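Local coordinates for protein catalase-3 (Neurospora crassa, PDB 4AJ9) that breaks hydrogen peroxide down to oxygen and water with the help of heme, probably protecting the cell from peroxide damage, at residues W241-V246 / D581-D586. Numbering follows the deposited sequence.
Sequences WEEAQV and DATAFD
Thr583 drives its methyl, CG2, against the helix 241-250, where it sits 3.6 Å from Glu243 O and 3.8 Å from Val246 CG1. This is the tight part of the contact: the valine and threonine side chains cross at about a right angle, and Leu247 of the same helix also touches Thr583. Val246 reaches over with CG1, anti to its backbone N (chi1 170°), which also brings that methyl 3.8 Å from Asp581 OD2.

Asp581 OD2 is gripped twice within its own loop, by Thr583 OG1 at 2.6 Å and by Thr583 N at 3.0 Å, the two coming from opposite faces of the carboxylate plane. The second bond closes an Asx turn at the start of the 3-10 segment 582-584. An alanine in place of Asp581 removes the acceptor shared by Thr583 OG1 and N, and would probably leave the threonine freer to turn its methyl off the helix.

Toward the Glu243 carboxylate the fit is looser. Glu243 and the loop are joined there by a water that donates to both Glu243 OE2 and Thr583 O, 2.8 Å from each, while Lys625 and Lys669 form salt bridges with the same carboxylate. Between 241-246 and 581-586 the link is thus methyl packing and one water bridge, the direct polar bonds of Asp581 and Thr583 serving to shape the loop, while the lysine salt bridges tie Glu243 directly to the C-terminal domain of this long catalase.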
ATOM      1  N   TRP C 241      -0.708 -41.796  -4.599  1.00  7.83           N
ATOM      2  CA  TRP C 241       0.329 -40.795  -4.863  1.00  8.25           C
ATOM      3  C   TRP C 241       0.775 -40.744  -6.331  1.00 13.21           C
ATOM      4  O   TRP C 241       0.839 -39.665  -6.938  1.00  8.38           O
ATOM      5  CB  TRP C 241       1.531 -40.978  -3.931  1.00  8.40           C
ATOM      6  CG  TRP C 241       2.621 -39.981  -4.190  1.00  6.78           C
ATOM      7  CD1 TRP C 241       3.918 -40.254  -4.528  1.00  6.41           C
ATOM      8  CD2 TRP C 241       2.502 -38.551  -4.176  1.00  6.80           C
ATOM      9  NE1 TRP C 241       4.616 -39.079  -4.710  1.00  7.88           N
ATOM     10  CE2 TRP C 241       3.770 -38.022  -4.501  1.00  6.56           C
ATOM     11  CE3 TRP C 241       1.448 -37.668  -3.917  1.00  9.47           C
ATOM     12  CZ2 TRP C 241       4.017 -36.648  -4.559  1.00 10.96           C
ATOM     13  CZ3 TRP C 241       1.689 -36.300  -3.990  1.00  7.12           C
ATOM     14  CH2 TRP C 241       2.965 -35.805  -4.307  1.00  6.13           C
ATOM     15  N   GLU C 242       1.065 -41.911  -6.901  1.00 11.48           N
ATOM     16  CA  GLU C 242       1.507 -41.992  -8.291  1.00 10.64           C
ATOM     17  C   GLU C 242       0.483 -41.398  -9.263  1.00  8.45           C
ATOM     18  O   GLU C 242       0.848 -40.929 -10.328  1.00  6.64           O
ATOM     19  CB  GLU C 242       1.870 -43.441  -8.683  1.00 10.84           C
ATOM     20  CG  GLU C 242       0.807 -44.487  -8.393  1.00 11.65           C
ATOM     21  CD  GLU C 242       0.907 -45.091  -6.994  1.00 10.80           C
ATOM     22  OE1 GLU C 242       1.428 -44.423  -6.072  1.00  7.95           O
ATOM     23  OE2 GLU C 242       0.450 -46.243  -6.819  1.00 10.96           O
ATOM     24  N   GLU C 243      -0.792 -41.431  -8.883  1.00  8.28           N
ATOM     25  CA  GLU C 243      -1.878 -40.831  -9.652  1.00  7.72           C
ATOM     26  C   GLU C 243      -1.885 -39.317  -9.475  1.00  6.56           C
ATOM     27  O   GLU C 243      -1.932 -38.556 -10.446  1.00  7.81           O
ATOM     28  CB  GLU C 243      -3.204 -41.384  -9.136  1.00  7.58           C
ATOM     29  CG  GLU C 243      -4.468 -40.830  -9.773  1.00  7.99           C
ATOM     30  CD  GLU C 243      -5.714 -41.450  -9.161  1.00  7.35           C
ATOM     31  OE1 GLU C 243      -5.618 -41.967  -8.020  1.00  7.73           O
ATOM     32  OE2 GLU C 243      -6.778 -41.447  -9.821  1.00  9.29           O
ATOM     33  N   ALA C 244      -1.867 -38.891  -8.214  1.00  5.49           N
ATOM     34  CA  ALA C 244      -1.887 -37.468  -7.865  1.00  6.49           C
ATOM     35  C   ALA C 244      -0.769 -36.690  -8.552  1.00  5.24           C
ATOM     36  O   ALA C 244      -0.952 -35.529  -8.920  1.00  6.78           O
ATOM     37  CB  ALA C 244      -1.802 -37.289  -6.350  1.00  9.14           C
ATOM     38  N   GLN C 245       0.376 -37.336  -8.745  1.00 10.10           N
ATOM     39  CA  GLN C 245       1.519 -36.685  -9.384  1.00 10.23           C
ATOM     40  C   GLN C 245       1.281 -36.402 -10.862  1.00  5.86           C
ATOM     41  O   GLN C 245       1.573 -35.314 -11.341  1.00  5.99           O
ATOM     42  CB  GLN C 245       2.774 -37.527  -9.234  1.00 13.42           C
ATOM     43  CG  GLN C 245       3.347 -37.551  -7.843  1.00  9.20           C
ATOM     44  CD  GLN C 245       4.769 -38.030  -7.862  1.00  8.93           C
ATOM     45  OE1 GLN C 245       5.040 -39.164  -8.242  1.00 14.25           O
ATOM     46  NE2 GLN C 245       5.697 -37.154  -7.495  1.00 16.91           N
ATOM     47  N   VAL C 246       0.774 -37.389 -11.588  1.00  6.31           N
ATOM     48  CA  VAL C 246       0.469 -37.193 -13.000  1.00  8.16           C
ATOM     49  C   VAL C 246      -0.645 -36.164 -13.144  1.00  6.62           C
ATOM     50  O   VAL C 246      -0.617 -35.307 -14.030  1.00 10.65           O
ATOM     51  CB  VAL C 246       0.071 -38.519 -13.672  1.00  6.16           C
ATOM     52  CG1 VAL C 246      -0.470 -38.266 -15.067  1.00  4.89           C
ATOM     53  CG2 VAL C 246       1.274 -39.476 -13.698  1.00  5.67           C
ATOM     54  N   ASP C 581      -6.560 -38.352 -20.280  1.00 12.50           N
ATOM     55  CA  ASP C 581      -5.676 -39.021 -19.342  1.00  7.31           C
ATOM     56  C   ASP C 581      -6.517 -39.762 -18.302  1.00  7.16           C
ATOM     57  O   ASP C 581      -7.621 -39.339 -17.979  1.00  6.94           O
ATOM     58  CB  ASP C 581      -4.742 -38.014 -18.673  1.00  6.14           C
ATOM     59  CG  ASP C 581      -3.647 -38.686 -17.874  1.00  6.81           C
ATOM     60  OD1 ASP C 581      -2.608 -39.052 -18.474  1.00  8.25           O
ATOM     61  OD2 ASP C 581      -3.830 -38.857 -16.652  1.00  6.76           O
ATOM     62  N   ALA C 582      -5.999 -40.862 -17.776  1.00  7.48           N
ATOM     63  CA  ALA C 582      -6.759 -41.651 -16.812  1.00  9.29           C
ATOM     64  C   ALA C 582      -7.064 -40.866 -15.535  1.00  8.71           C
ATOM     65  O   ALA C 582      -8.058 -41.142 -14.864  1.00  9.17           O
ATOM     66  CB  ALA C 582      -6.020 -42.930 -16.473  1.00  7.96           C
ATOM     67  N   THR C 583      -6.196 -39.907 -15.197  1.00  8.07           N
ATOM     68  CA  THR C 583      -6.347 -39.121 -13.972  1.00  5.55           C
ATOM     69  C   THR C 583      -7.673 -38.362 -13.926  1.00  8.13           C
ATOM     70  O   THR C 583      -8.113 -37.939 -12.854  1.00  7.83           O
ATOM     71  CB  THR C 583      -5.198 -38.093 -13.779  1.00  4.77           C
ATOM     72  OG1 THR C 583      -5.078 -37.270 -14.950  1.00  4.68           O
ATOM     73  CG2 THR C 583      -3.873 -38.785 -13.484  1.00  8.33           C
ATOM     74  N   ALA C 584      -8.303 -38.181 -15.087  1.00  5.47           N
ATOM     75  CA  ALA C 584      -9.538 -37.399 -15.178  1.00  6.96           C
ATOM     76  C   ALA C 584     -10.780 -38.181 -14.770  1.00  9.51           C
ATOM     77  O   ALA C 584     -11.856 -37.604 -14.583  1.00 11.35           O
ATOM     78  CB  ALA C 584      -9.723 -36.858 -16.579  1.00  9.91           C
ATOM     79  N   PHE C 585     -10.633 -39.492 -14.640  1.00  6.85           N
ATOM     80  CA  PHE C 585     -11.788 -40.361 -14.485  1.00  9.13           C
ATOM     81  C   PHE C 585     -11.708 -41.224 -13.240  1.00  8.04           C
ATOM     82  O   PHE C 585     -10.631 -41.512 -12.732  1.00  9.92           O
ATOM     83  CB  PHE C 585     -11.947 -41.257 -15.721  1.00 12.92           C
ATOM     84  CG  PHE C 585     -11.851 -40.505 -17.013  1.00  8.67           C
ATOM     85  CD1 PHE C 585     -12.817 -39.581 -17.354  1.00  4.25           C
ATOM     86  CD2 PHE C 585     -10.782 -40.702 -17.865  1.00  9.96           C
ATOM     87  CE1 PHE C 585     -12.732 -38.876 -18.536  1.00  9.43           C
ATOM     88  CE2 PHE C 585     -10.695 -40.004 -19.051  1.00 13.59           C
ATOM     89  CZ  PHE C 585     -11.661 -39.081 -19.376  1.00  7.51           C
ATOM     90  N   ASP C 586     -12.872 -41.640 -12.764  1.00 10.47           N
ATOM     91  CA  ASP C 586     -12.950 -42.518 -11.615  1.00  8.71           C
ATOM     92  C   ASP C 586     -13.092 -43.969 -12.074  1.00  6.33           C
ATOM     93  O   ASP C 586     -12.847 -44.900 -11.303  1.00 11.01           O
ATOM     94  CB  ASP C 586     -14.107 -42.094 -10.715  1.00  8.96           C
ATOM     95  CG  ASP C 586     -13.959 -40.671 -10.225  1.00 12.93           C
ATOM     96  OD1 ASP C 586     -12.998 -40.429  -9.471  1.00 13.34           O
ATOM     97  OD2 ASP C 586     -14.800 -39.801 -10.581  1.00  9.30           O
TER
HETATM   98  O   HOH W   1      -8.531 -39.410 -10.512  1.00  9.05           O